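Side-chain contacts in laccase (Botrytis aclada, PDB 3SQR), which oxidises hydroquinone-type phenols with molecular oxygen through its copper centres and probably helps degrade lignin and detoxify lignin-derived products: residues 421-426 / 545-550; 141-146 / 519-524; 126-131 / 290-295; 417-422 / 432-437. All blocks are in the same frame, centred on the assembly; numbering follows the deposited sequence. Where two conformers were deposited one is given.

Contact 1 of 4, residues 421-426 / 545-550; sequences LKIFNN and SSIAVK. With NAG (2-acetamido-2-deoxy-beta-D-glucopyranose), chain J.
Apolar contact alone joins the two segments: I423 packs on I547, and F424 packs on V549. No hydrogen bond crosses between them. I547 CD1 is the touching atom of the first pair. It lies 3.9 Å from I423 CG2 and also 3.9 Å from I423 CD1, so one methyl rests against both ends of the branched side chain. The two isoleucines cross at about a right angle. I547 is extended at chi2 (162°), which carries CD1 forward to this position.

In the second pair V549 CG2 meets the F424 ring obliquely, against the CE1-CZ bond. It is 3.7 Å from F424 CE1 and equally far from F424 CZ. The ring has another aromatic partner, F557 of helix 551-567, in an edge-to-face pair.

I423 and F424 are the last residues of helix 419-424, which ends in a Schellman motif. N426, with its positive phi, is the C-prime residue, and N426 N donates to I423 O at 2.8 Å. The other bond of the motif runs from E427 N to K422 O. The facing segment leads from strand 537-542 into helix 551-567, with K550 as the N-cap. K550 O also accepts a hydrogen bond from T554 OG1.

The covalent link is on the helix side. N426 ND2 is bonded to NAG C1 at 1.4 Å, an N-glycosylation. The acetyl methyl of the sugar folds back toward the helix end, where NAG C8 lies 3.4 Å from F424 O.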
loop_
_atom_site.group_PDB
_atom_site.type_symbol
_atom_site.label_atom_id
_atom_site.label_comp_id
_atom_site.label_asym_id
_atom_site.label_seq_id
_atom_site.Cartn_x
_atom_site.Cartn_y
_atom_site.Cartn_z
ATOM N N LEU A 421 2.532 -15.134 18.003
ATOM C CA LEU A 421 3.250 -16.017 18.970
ATOM C C LEU A 421 2.487 -16.004 20.271
ATOM O O LEU A 421 2.218 -17.058 20.865
ATOM C CB LEU A 421 4.674 -15.609 19.100
ATOM C CG LEU A 421 5.470 -16.427 20.138
ATOM C CD1 LEU A 421 5.394 -17.931 19.798
ATOM C CD2 LEU A 421 6.889 -15.894 20.147
ATOM N N LYS A 422 2.056 -14.836 20.662
ATOM C CA LYS A 422 1.207 -14.722 21.857
ATOM C C LYS A 422 -0.072 -15.543 21.728
ATOM O O LYS A 422 -0.520 -16.265 22.653
ATOM C CB LYS A 422 0.955 -13.244 22.163
ATOM C CG LYS A 422 2.198 -12.444 22.413
ATOM C CD LYS A 422 1.860 -11.035 22.836
ATOM C CE LYS A 422 3.016 -10.132 22.927
ATOM N NZ LYS A 422 3.909 -10.491 24.137
ATOM N N ILE A 423 -0.732 -15.457 20.573
ATOM C CA ILE A 423 -1.869 -16.261 20.318
ATOM C C ILE A 423 -1.573 -17.762 20.323
ATOM O O ILE A 423 -2.318 -18.498 20.912
ATOM C CB ILE A 423 -2.501 -15.853 18.912
ATOM C CG1 ILE A 423 -3.154 -14.516 19.121
ATOM C CG2 ILE A 423 -3.413 -16.930 18.434
ATOM C CD1 ILE A 423 -3.477 -13.810 17.760
ATOM N N PHE A 424 -0.509 -18.207 19.664
ATOM C CA PHE A 424 -0.082 -19.612 19.721
ATOM C C PHE A 424 0.164 -20.092 21.175
ATOM O O PHE A 424 -0.053 -21.263 21.482
ATOM C CB PHE A 424 1.196 -19.832 18.911
ATOM C CG PHE A 424 1.014 -19.631 17.387
ATOM C CD1 PHE A 424 -0.256 -19.521 16.800
ATOM C CD2 PHE A 424 2.136 -19.607 16.558
ATOM C CE1 PHE A 424 -0.385 -19.347 15.414
ATOM C CE2 PHE A 424 2.022 -19.430 15.198
ATOM C CZ PHE A 424 0.767 -19.319 14.608
ATOM N N ASN A 425 0.617 -19.191 22.015
ATOM C CA ASN A 425 0.734 -19.453 23.470
ATOM C C ASN A 425 -0.521 -19.240 24.292
ATOM O O ASN A 425 -0.458 -19.257 25.535
ATOM C CB ASN A 425 1.879 -18.630 24.008
ATOM C CG ASN A 425 3.222 -19.233 23.646
ATOM O OD1 ASN A 425 4.036 -18.617 22.950
ATOM N ND2 ASN A 425 3.456 -20.492 24.110
ATOM N N ASN A 426 -1.664 -19.070 23.603
ATOM C CA ASN A 426 -3.009 -19.026 24.176
ATOM C C ASN A 426 -3.270 -17.813 25.065
ATOM O O ASN A 426 -4.129 -17.826 25.927
ATOM C CB ASN A 426 -3.336 -20.331 24.895
ATOM C CG ASN A 426 -3.399 -21.502 23.956
ATOM O OD1 ASN A 426 -3.864 -21.386 22.794
ATOM N ND2 ASN A 426 -2.918 -22.650 24.422
ATOM N N SER A 545 -9.749 -17.832 18.682
ATOM C CA SER A 545 -9.723 -19.275 18.954
ATOM C C SER A 545 -10.085 -20.005 17.661
ATOM O O SER A 545 -9.922 -21.241 17.560
ATOM C CB SER A 545 -10.699 -19.620 20.088
ATOM O OG SER A 545 -12.033 -19.362 19.677
ATOM N N SER A 546 -10.540 -19.253 16.640
ATOM C CA SER A 546 -10.753 -19.886 15.338
ATOM C C SER A 546 -9.575 -19.856 14.388
ATOM O O SER A 546 -9.717 -20.327 13.235
ATOM C CB SER A 546 -11.935 -19.266 14.610
ATOM O OG SER A 546 -13.122 -19.435 15.338
ATOM N N ILE A 547 -8.425 -19.358 14.810
ATOM C CA ILE A 547 -7.284 -19.324 13.922
ATOM C C ILE A 547 -6.786 -20.759 13.720
ATOM O O ILE A 547 -6.661 -21.463 14.676
ATOM C CB ILE A 547 -6.129 -18.434 14.497
ATOM C CG1 ILE A 547 -6.575 -16.955 14.507
ATOM C CG2 ILE A 547 -4.844 -18.559 13.705
ATOM C CD1 ILE A 547 -5.757 -16.025 15.416
ATOM N N ALA A 548 -6.487 -21.183 12.499
ATOM C CA ALA A 548 -5.988 -22.538 12.342
ATOM C C ALA A 548 -4.673 -22.459 11.601
ATOM O O ALA A 548 -4.563 -21.781 10.571
ATOM C CB ALA A 548 -6.988 -23.365 11.640
ATOM N N VAL A 549 -3.638 -23.077 12.161
ATOM C CA VAL A 549 -2.348 -23.075 11.486
ATOM C C VAL A 549 -1.933 -24.554 11.404
ATOM O O VAL A 549 -2.253 -25.408 12.298
ATOM C CB VAL A 549 -1.257 -22.091 12.126
ATOM C CG1 VAL A 549 0.012 -21.954 11.230
ATOM C CG2 VAL A 549 -1.860 -20.674 12.346
ATOM N N LYS A 550 -1.324 -24.838 10.262
ATOM C CA LYS A 550 -0.800 -26.138 9.927
ATOM C C LYS A 550 0.452 -26.303 10.800
ATOM O O LYS A 550 1.157 -25.333 11.077
ATOM C CB LYS A 550 -0.485 -26.187 8.424
ATOM C CG LYS A 550 -1.655 -25.849 7.510
ATOM C CD LYS A 550 -1.201 -25.808 6.051
ATOM C CE LYS A 550 -2.368 -25.384 5.134
ATOM N NZ LYS A 550 -2.036 -25.661 3.698
HETATM C C1 NAG J . -2.971 -23.840 23.602
HETATM C C2 NAG J . -1.841 -24.821 23.889
HETATM C C3 NAG J . -2.081 -26.149 23.156
HETATM C C4 NAG J . -3.538 -26.642 23.244
HETATM C C5 NAG J . -4.487 -25.513 22.858
HETATM C C6 NAG J . -5.959 -25.935 22.901
HETATM C C7 NAG J . 0.460 -23.991 24.325
HETATM C C8 NAG J . 1.621 -23.218 23.756
HETATM N N2 NAG J . -0.596 -24.129 23.518
HETATM O O3 NAG J . -1.234 -27.118 23.715
HETATM O O4 NAG J . -3.775 -27.711 22.347
HETATM O O5 NAG J . -4.254 -24.441 23.763
HETATM O O6 NAG J . -6.281 -26.309 24.223
HETATM O O7 NAG J . 0.522 -24.462 25.464
#

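Contact 2 of 4, residues 141-146 / 519-524; sequences GVTQCP and PGSWLL
V142 packs against S521 and L523 where a loop of the first cupredoxin domain meets a strand of the third. In laccases the trinuclear copper cluster lies between these two domains. The loop follows strand 123-125, and the strand is 520-526.

V142 directs its CB toward the strand, and its two methyls then part. CG1 is anti to the backbone N (chi1 174°) and takes the closer contacts. It sits 3.2 Å from S521 O and 3.4 Å from S521 OG, a methyl pressed onto two oxygens. S521 CB flanks the same methyl. CG2 goes the other way along the strand and meets L523 CD1 at 4.3 Å, a looser apolar contact. L523 also touches H170, a ligand of a copper ion, so this end of the contact borders the cluster.

T143 adds its methyl beside that of V142. T143 CG2 lies 3.7 Å from S521 O. The hydroxyl of T143 is used within the first domain, where OG1 is hydrogen-bonded to V139 N.

Two of the polar atoms here, V142 O and S521 OG, are tied to T420 of helix 419-424. V142 O is hydrogen-bonded to T420 OG1, which also has a weak bond with S521 OG.

Further along the loop C145 forms a disulfide with C561 of helix 551-567, a covalent link to the C-terminal part. Next to it Q144 turns its amide back on the chain: NE2 donates to C145 O at 2.8 Å, with an N-H...O angle of 156° and the acceptor close to the amide plane.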
loop_
_atom_site.group_PDB
_atom_site.type_symbol
_atom_site.label_atom_id
_atom_site.label_comp_id
_atom_site.label_asym_id
_atom_site.label_seq_id
_atom_site.Cartn_x
_atom_site.Cartn_y
_atom_site.Cartn_z
ATOM N N GLY A 141 6.299 -8.503 14.351
ATOM C CA GLY A 141 5.637 -8.119 15.566
ATOM C C GLY A 141 4.181 -8.463 15.649
ATOM O O GLY A 141 3.564 -8.358 16.720
ATOM N N VAL A 142 3.548 -8.760 14.506
ATOM C CA VAL A 142 2.155 -9.184 14.525
ATOM C C VAL A 142 1.988 -10.601 13.996
ATOM O O VAL A 142 1.437 -11.487 14.688
ATOM C CB VAL A 142 1.269 -8.215 13.720
ATOM C CG1 VAL A 142 -0.204 -8.791 13.623
ATOM C CG2 VAL A 142 1.359 -6.734 14.248
ATOM N N THR A 143 2.428 -10.869 12.747
ATOM C CA THR A 143 2.216 -12.205 12.126
ATOM C C THR A 143 3.463 -13.063 12.017
ATOM O O THR A 143 3.421 -14.237 11.632
ATOM C CB THR A 143 1.580 -12.069 10.740
ATOM O OG1 THR A 143 2.492 -11.398 9.901
ATOM C CG2 THR A 143 0.273 -11.296 10.810
ATOM N N GLN A 144 4.589 -12.480 12.378
ATOM C CA GLN A 144 5.870 -13.158 12.393
ATOM C C GLN A 144 6.902 -12.390 13.188
ATOM O O GLN A 144 6.789 -11.189 13.419
ATOM C CB GLN A 144 6.463 -13.301 10.994
ATOM C CG GLN A 144 6.751 -12.023 10.277
ATOM C CD GLN A 144 7.402 -12.276 8.928
ATOM O OE1 GLN A 144 6.696 -12.384 7.909
ATOM N NE2 GLN A 144 8.715 -12.426 8.911
ATOM N N CYS A 145 7.972 -13.081 13.541
ATOM C CA CYS A 145 9.193 -12.448 13.919
ATOM C C CYS A 145 9.854 -11.996 12.597
ATOM O O CYS A 145 9.627 -12.615 11.552
ATOM C CB CYS A 145 10.161 -13.405 14.611
ATOM S SG CYS A 145 9.544 -13.939 16.263
ATOM N N PRO A 146 10.729 -11.011 12.698
ATOM C CA PRO A 146 11.499 -10.646 11.557
ATOM C C PRO A 146 12.353 -11.794 11.065
ATOM O O PRO A 146 12.783 -12.682 11.824
ATOM C CB PRO A 146 12.314 -9.467 12.029
ATOM C CG PRO A 146 11.576 -8.950 13.231
ATOM C CD PRO A 146 11.051 -10.145 13.841
ATOM N N PRO A 519 -10.282 -15.101 10.716
ATOM C CA PRO A 519 -9.571 -15.076 12.002
ATOM C C PRO A 519 -8.087 -14.794 11.872
ATOM O O PRO A 519 -7.408 -15.330 10.969
ATOM C CB PRO A 519 -9.811 -16.486 12.529
ATOM C CG PRO A 519 -11.012 -16.914 11.885
ATOM C CD PRO A 519 -11.053 -16.327 10.496
ATOM N N GLY A 520 -7.545 -14.015 12.792
ATOM C CA GLY A 520 -6.139 -13.606 12.732
ATOM C C GLY A 520 -5.873 -12.337 13.512
ATOM O O GLY A 520 -6.683 -11.843 14.278
ATOM N N SER A 521 -4.688 -11.832 13.309
ATOM C CA SER A 521 -4.256 -10.649 13.959
ATOM C C SER A 521 -3.901 -9.690 12.855
ATOM O O SER A 521 -2.875 -9.867 12.191
ATOM C CB SER A 521 -3.055 -10.965 14.801
ATOM O OG SER A 521 -2.071 -11.626 14.036
ATOM N N TRP A 522 -4.733 -8.675 12.728
ATOM C CA TRP A 522 -4.716 -7.778 11.577
ATOM C C TRP A 522 -4.346 -6.352 11.933
ATOM O O TRP A 522 -5.063 -5.673 12.639
ATOM C CB TRP A 522 -6.072 -7.848 10.894
ATOM C CG TRP A 522 -6.431 -9.225 10.554
ATOM C CD1 TRP A 522 -7.523 -9.939 10.986
ATOM C CD2 TRP A 522 -5.709 -10.107 9.718
ATOM N NE1 TRP A 522 -7.518 -11.157 10.492
ATOM C CE2 TRP A 522 -6.449 -11.321 9.672
ATOM C CE3 TRP A 522 -4.581 -9.987 8.921
ATOM C CZ2 TRP A 522 -6.072 -12.391 8.906
ATOM C CZ3 TRP A 522 -4.188 -11.084 8.149
ATOM C CH2 TRP A 522 -4.927 -12.285 8.170
ATOM N N LEU A 523 -3.233 -5.925 11.420
ATOM C CA LEU A 523 -2.737 -4.584 11.639
ATOM C C LEU A 523 -3.613 -3.552 10.901
ATOM O O LEU A 523 -4.099 -3.809 9.789
ATOM C CB LEU A 523 -1.300 -4.472 11.159
ATOM C CG LEU A 523 -0.582 -3.152 11.474
ATOM C CD1 LEU A 523 -0.400 -3.031 13.035
ATOM C CD2 LEU A 523 0.742 -3.075 10.766
ATOM N N LEU A 524 -3.850 -2.412 11.532
ATOM C CA LEU A 524 -4.456 -1.284 10.850
ATOM C C LEU A 524 -3.573 -0.091 11.205
ATOM O O LEU A 524 -3.204 0.086 12.342
ATOM C CB LEU A 524 -5.880 -1.035 11.332
ATOM C CG LEU A 524 -6.501 0.274 10.807
ATOM C CD1 LEU A 524 -7.991 0.080 10.547
ATOM C CD2 LEU A 524 -6.191 1.442 11.787
#

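Contact 3 of 4, residues 126-131 / 290-295; sequences HGIRQL and NDLVPI. With CU (copper (II) ion), chain F.
Just behind the trinuclear copper site, L292 packs on the backbone that follows the copper ligand H126. L292 CD1 makes all the closest contacts. It lies 3.5 Å from G127 O and 4.0 Å from H126 O, so the methyl rests on two successive carbonyl groups. I128 comes to the same methyl from the side: I128 CD1 is 4.1 Å from L292 CD1, and the two side chains cross obliquely. With CG of L292 anti to the carbonyl carbon (chi1 -68°) and chi2 at 153°, CD1 is the branch that reaches G127. G127 has no side chain on the side that faces L292, and this lets the leucine methyl come down onto the backbone.

L292 sits in a type II' turn from N290 to V293. The turn joins antiparallel strands 285-290 and 293-300 into a tight beta hairpin of the second cupredoxin domain. N290 N donates to V293 O, and V293 N donates to N290 O, both at 2.9 Å. The hairpin thus presents its tip to the first domain.

H126 holds a copper ion through ND1 at 2.0 Å, with H168 and H527 as the other protein ligands. The far nitrogen, H126 NE2, is hydrogen-bonded to D500 OD1. D291 OD2, from the same turn as L292, accepts from D500 N, so the turn probably helps position this second-shell aspartate. D291 OD1 forms a salt bridge with R499.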
loop_
_atom_site.group_PDB
_atom_site.type_symbol
_atom_site.label_atom_id
_atom_site.label_comp_id
_atom_site.label_asym_id
_atom_site.label_seq_id
_atom_site.Cartn_x
_atom_site.Cartn_y
_atom_site.Cartn_z
ATOM N N HIS A 126 0.536 -6.457 -0.125
ATOM C CA HIS A 126 -0.412 -5.442 0.229
ATOM C C HIS A 126 -1.811 -5.766 -0.269
ATOM O O HIS A 126 -2.071 -5.937 -1.433
ATOM C CB HIS A 126 0.088 -4.037 -0.142
ATOM C CG HIS A 126 -0.829 -2.982 0.320
ATOM N ND1 HIS A 126 -0.443 -1.978 1.156
ATOM C CD2 HIS A 126 -2.122 -2.739 -0.000
ATOM C CE1 HIS A 126 -1.461 -1.173 1.363
ATOM N NE2 HIS A 126 -2.510 -1.633 0.705
ATOM N N GLY A 127 -2.754 -5.715 0.661
ATOM C CA GLY A 127 -4.144 -5.897 0.365
ATOM C C GLY A 127 -4.532 -7.352 0.164
ATOM O O GLY A 127 -5.702 -7.641 -0.081
ATOM N N ILE A 128 -3.569 -8.255 0.309
ATOM C CA ILE A 128 -3.830 -9.648 0.118
ATOM C C ILE A 128 -4.537 -10.155 1.357
ATOM O O ILE A 128 -4.019 -10.049 2.432
ATOM C CB ILE A 128 -2.536 -10.465 -0.216
ATOM C CG1 ILE A 128 -1.954 -9.963 -1.571
ATOM C CG2 ILE A 128 -2.857 -11.953 -0.398
ATOM C CD1 ILE A 128 -2.895 -10.094 -2.826
ATOM N N ARG A 129 -5.642 -10.839 1.146
ATOM C CA ARG A 129 -6.542 -11.164 2.256
ATOM C C ARG A 129 -5.909 -12.117 3.270
ATOM O O ARG A 129 -6.184 -12.004 4.446
ATOM C CB ARG A 129 -7.775 -11.780 1.658
ATOM C CG ARG A 129 -8.866 -11.938 2.608
ATOM C CD ARG A 129 -9.978 -12.689 1.946
ATOM N NE ARG A 129 -11.184 -12.730 2.782
ATOM C CZ ARG A 129 -12.314 -13.332 2.389
ATOM N NH1 ARG A 129 -12.343 -13.952 1.252
ATOM N NH2 ARG A 129 -13.410 -13.268 3.117
ATOM N N GLN A 130 -5.085 -13.061 2.784
ATOM C CA GLN A 130 -4.460 -14.086 3.582
ATOM C C GLN A 130 -5.457 -14.888 4.405
ATOM O O GLN A 130 -5.149 -15.285 5.512
ATOM C CB GLN A 130 -3.420 -13.467 4.540
ATOM C CG GLN A 130 -2.319 -12.633 3.821
ATOM C CD GLN A 130 -1.357 -13.470 3.030
ATOM O OE1 GLN A 130 -1.448 -14.701 2.995
ATOM N NE2 GLN A 130 -0.402 -12.809 2.379
ATOM N N LEU A 131 -6.581 -15.182 3.822
ATOM C CA LEU A 131 -7.556 -16.122 4.442
ATOM C C LEU A 131 -6.906 -17.477 4.688
ATOM O O LEU A 131 -6.442 -18.152 3.757
ATOM C CB LEU A 131 -8.793 -16.203 3.573
ATOM C CG LEU A 131 -9.948 -17.077 4.031
ATOM C CD1 LEU A 131 -10.391 -16.641 5.360
ATOM C CD2 LEU A 131 -11.092 -16.991 2.969
ATOM N N ASN A 290 -10.379 0.175 -7.705
ATOM C CA ASN A 290 -9.669 0.768 -6.648
ATOM C C ASN A 290 -9.090 -0.318 -5.763
ATOM O O ASN A 290 -9.736 -1.289 -5.479
ATOM C CB ASN A 290 -10.497 1.806 -5.892
ATOM C CG ASN A 290 -11.774 1.291 -5.200
ATOM O OD1 ASN A 290 -11.983 0.080 -4.881
ATOM N ND2 ASN A 290 -12.600 2.234 -4.873
ATOM N N ASP A 291 -7.832 -0.147 -5.401
ATOM C CA ASP A 291 -7.123 -1.224 -4.755
ATOM C C ASP A 291 -7.404 -2.554 -5.457
ATOM O O ASP A 291 -7.144 -2.623 -6.635
ATOM C CB ASP A 291 -7.497 -1.191 -3.264
ATOM C CG ASP A 291 -7.104 0.141 -2.605
ATOM O OD1 ASP A 291 -6.437 0.993 -3.252
ATOM O OD2 ASP A 291 -7.460 0.333 -1.403
ATOM N N LEU A 292 -7.866 -3.619 -4.757
ATOM C CA LEU A 292 -8.160 -4.910 -5.395
ATOM C C LEU A 292 -9.652 -5.158 -5.576
ATOM O O LEU A 292 -10.099 -6.300 -5.635
ATOM C CB LEU A 292 -7.487 -6.076 -4.666
ATOM C CG LEU A 292 -5.956 -6.093 -4.768
ATOM C CD1 LEU A 292 -5.316 -6.841 -3.504
ATOM C CD2 LEU A 292 -5.525 -6.783 -6.015
ATOM N N VAL A 293 -10.355 -4.060 -5.824
ATOM C CA VAL A 293 -11.824 -4.123 -6.046
ATOM C C VAL A 293 -12.190 -3.378 -7.319
ATOM O O VAL A 293 -12.087 -2.138 -7.413
ATOM C CB VAL A 293 -12.507 -3.493 -4.890
ATOM C CG1 VAL A 293 -14.059 -3.504 -5.041
ATOM C CG2 VAL A 293 -12.105 -4.182 -3.525
ATOM N N PRO A 294 -12.673 -4.129 -8.291
ATOM C CA PRO A 294 -13.193 -3.524 -9.492
ATOM C C PRO A 294 -14.409 -2.646 -9.213
ATOM O O PRO A 294 -15.255 -2.979 -8.402
ATOM C CB PRO A 294 -13.550 -4.759 -10.328
ATOM C CG PRO A 294 -12.653 -5.788 -9.877
ATOM C CD PRO A 294 -12.658 -5.596 -8.432
ATOM N N ILE A 295 -14.463 -1.485 -9.874
ATOM C CA ILE A 295 -15.531 -0.530 -9.648
ATOM C C ILE A 295 -16.237 -0.272 -10.973
ATOM O O ILE A 295 -15.718 -0.550 -12.021
ATOM C CB ILE A 295 -15.049 0.822 -9.048
ATOM C CG1 ILE A 295 -14.071 1.543 -9.961
ATOM C CG2 ILE A 295 -14.346 0.584 -7.632
ATOM C CD1 ILE A 295 -13.813 3.049 -9.567
HETATM CU CU CU F . 1.179 -1.530 2.192
#

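Contact 4 of 4, residues 417-422 / 432-437; sequences SPTTLK and TEYNVV
Y434 OH donates to S417 O at 2.7 Å and is also hydrogen-bonded to D414 N. The bond to S417 O comes in above the carbonyl plane, 44° out of it, with a C=O...O angle of 135°. Two bonds therefore fix the tip of the ring.

T419 lies at the edge of the ring, near its plane. T419 OG1 is 3.5 Å from Y434 CD2, but its main polar partner is Q539 OE1. The backbone N of T419 also lies at this edge.

K422 meets the ring obliquely with its aliphatic end: K422 CE is 3.6 Å from Y434 CE2. The chain is extended as far as CE and bends at chi4 (-71°). This turns NZ back to donate to S417 OG at 2.9 Å. The lysine thus reaches back to the residue before the N-cap while its CE packs on the tyrosine.

P418 is the N-cap residue, and P418 O accepts from K422 N at 3.1 Å in the first turn. Y434 ends a short 3-10 segment, and its carbonyl O accepts from Q539 NE2. The contact joins the N-terminal end of helix 419-424 to the approach to edge strand 436-439 in the third cupredoxin domain.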
loop_
_atom_site.group_PDB
_atom_site.type_symbol
_atom_site.label_atom_id
_atom_site.label_comp_id
_atom_site.label_asym_id
_atom_site.label_seq_id
_atom_site.Cartn_x
_atom_site.Cartn_y
_atom_site.Cartn_z
ATOM N N SER A 417 8.152 -11.216 20.061
ATOM C CA SER A 417 6.918 -11.737 20.607
ATOM C C SER A 417 5.801 -11.118 19.816
ATOM O O SER A 417 4.979 -10.332 20.285
ATOM C CB SER A 417 6.820 -11.445 22.138
ATOM O OG SER A 417 5.730 -12.132 22.668
ATOM N N PRO A 418 5.752 -11.530 18.558
ATOM C CA PRO A 418 4.643 -11.055 17.757
ATOM C C PRO A 418 3.328 -11.538 18.294
ATOM O O PRO A 418 3.247 -12.551 18.977
ATOM C CB PRO A 418 4.938 -11.647 16.388
ATOM C CG PRO A 418 5.742 -12.802 16.616
ATOM C CD PRO A 418 6.610 -12.461 17.815
ATOM N N THR A 419 2.262 -10.820 17.980
ATOM C CA THR A 419 0.925 -11.152 18.429
ATOM C C THR A 419 0.563 -12.580 18.157
ATOM O O THR A 419 -0.115 -13.205 18.968
ATOM C CB THR A 419 -0.128 -10.257 17.694
ATOM O OG1 THR A 419 0.346 -8.912 17.763
ATOM C CG2 THR A 419 -1.479 -10.354 18.371
ATOM N N THR A 420 0.947 -13.125 16.982
ATOM C CA THR A 420 0.622 -14.495 16.669
ATOM C C THR A 420 1.335 -15.472 17.592
ATOM O O THR A 420 0.777 -16.504 17.907
ATOM C CB THR A 420 0.908 -14.839 15.172
ATOM O OG1 THR A 420 0.134 -13.873 14.433
ATOM C CG2 THR A 420 0.277 -16.176 14.855
ATOM N N LEU A 421 2.532 -15.134 18.003
ATOM C CA LEU A 421 3.250 -16.017 18.970
ATOM C C LEU A 421 2.487 -16.004 20.271
ATOM O O LEU A 421 2.218 -17.058 20.865
ATOM C CB LEU A 421 4.674 -15.609 19.100
ATOM C CG LEU A 421 5.470 -16.427 20.138
ATOM C CD1 LEU A 421 5.394 -17.931 19.798
ATOM C CD2 LEU A 421 6.889 -15.894 20.147
ATOM N N LYS A 422 2.056 -14.836 20.662
ATOM C CA LYS A 422 1.207 -14.722 21.857
ATOM C C LYS A 422 -0.072 -15.543 21.728
ATOM O O LYS A 422 -0.520 -16.265 22.653
ATOM C CB LYS A 422 0.955 -13.244 22.163
ATOM C CG LYS A 422 2.198 -12.444 22.413
ATOM C CD LYS A 422 1.860 -11.035 22.836
ATOM C CE LYS A 422 3.016 -10.132 22.927
ATOM N NZ LYS A 422 3.909 -10.491 24.137
ATOM N N THR A 432 -0.715 -3.375 26.434
ATOM C CA THR A 432 -1.432 -2.189 26.079
ATOM C C THR A 432 -0.900 -1.585 24.775
ATOM O O THR A 432 -1.664 -1.145 23.914
ATOM C CB THR A 432 -1.356 -1.153 27.207
ATOM O OG1 THR A 432 -2.021 -1.739 28.337
ATOM C CG2 THR A 432 -2.032 0.131 26.798
ATOM N N GLU A 433 0.397 -1.578 24.635
ATOM C CA GLU A 433 0.985 -0.906 23.465
ATOM C C GLU A 433 0.908 -1.718 22.185
ATOM O O GLU A 433 1.363 -1.265 21.140
ATOM C CB GLU A 433 2.406 -0.504 23.772
ATOM C CG GLU A 433 3.352 -1.653 23.981
ATOM C CD GLU A 433 3.416 -2.275 25.441
ATOM O OE1 GLU A 433 2.590 -2.004 26.380
ATOM O OE2 GLU A 433 4.348 -3.081 25.581
ATOM N N TYR A 434 0.335 -2.918 22.243
ATOM C CA TYR A 434 0.018 -3.656 21.050
ATOM C C TYR A 434 -1.279 -3.122 20.450
ATOM O O TYR A 434 -1.649 -3.541 19.330
ATOM C CB TYR A 434 -0.048 -5.177 21.367
ATOM C CG TYR A 434 1.265 -5.878 21.217
ATOM C CD1 TYR A 434 2.430 -5.335 21.738
ATOM C CD2 TYR A 434 1.384 -7.094 20.520
ATOM C CE1 TYR A 434 3.578 -5.938 21.604
ATOM C CE2 TYR A 434 2.567 -7.685 20.357
ATOM C CZ TYR A 434 3.690 -7.115 20.939
ATOM O OH TYR A 434 4.965 -7.691 20.842
ATOM N N ASN A 435 -2.006 -2.231 21.160
ATOM C CA ASN A 435 -3.242 -1.645 20.670
ATOM C C ASN A 435 -4.242 -2.660 20.088
ATOM O O ASN A 435 -4.900 -2.437 19.037
ATOM C CB ASN A 435 -2.921 -0.531 19.689
ATOM C CG ASN A 435 -2.299 0.644 20.355
ATOM O OD1 ASN A 435 -2.113 0.645 21.581
ATOM N ND2 ASN A 435 -1.989 1.672 19.580
ATOM N N VAL A 436 -4.458 -3.753 20.826
ATOM C CA VAL A 436 -5.324 -4.829 20.345
ATOM C C VAL A 436 -6.776 -4.477 20.559
ATOM O O VAL A 436 -7.196 -4.123 21.654
ATOM C CB VAL A 436 -5.009 -6.230 20.956
ATOM C CG1 VAL A 436 -6.096 -7.229 20.580
ATOM C CG2 VAL A 436 -3.665 -6.694 20.508
ATOM N N VAL A 437 -7.566 -4.593 19.517
ATOM C CA VAL A 437 -8.998 -4.639 19.672
ATOM C C VAL A 437 -9.400 -6.075 19.363
ATOM O O VAL A 437 -9.141 -6.598 18.261
ATOM C CB VAL A 437 -9.708 -3.735 18.697
ATOM C CG1 VAL A 437 -11.205 -3.967 18.714
ATOM C CG2 VAL A 437 -9.351 -2.263 18.935
#

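Contacts 1 and 4 share helix 419-424. Contact 4 holds its N-terminal end with a tyrosine hydrogen bond. Contact 1, partly buried and outermost of the four, packs its C-terminal end with apolar side chains beside a glycan. Contact 2 lies next to both. Its segments touch I423 and I547 of contact 1, and its loop meets the start of the helix through G141 and V142. Contact 3 is closest to the centre of the chain and touches contact 2 where W522 packs on the carbonyls of R129 and Q130. Contacts 2 and 3 are buried and join different cupredoxin domains near the coppers, with methyls against backbone oxygens. Contact 4 is also buried, but lies within the third domain.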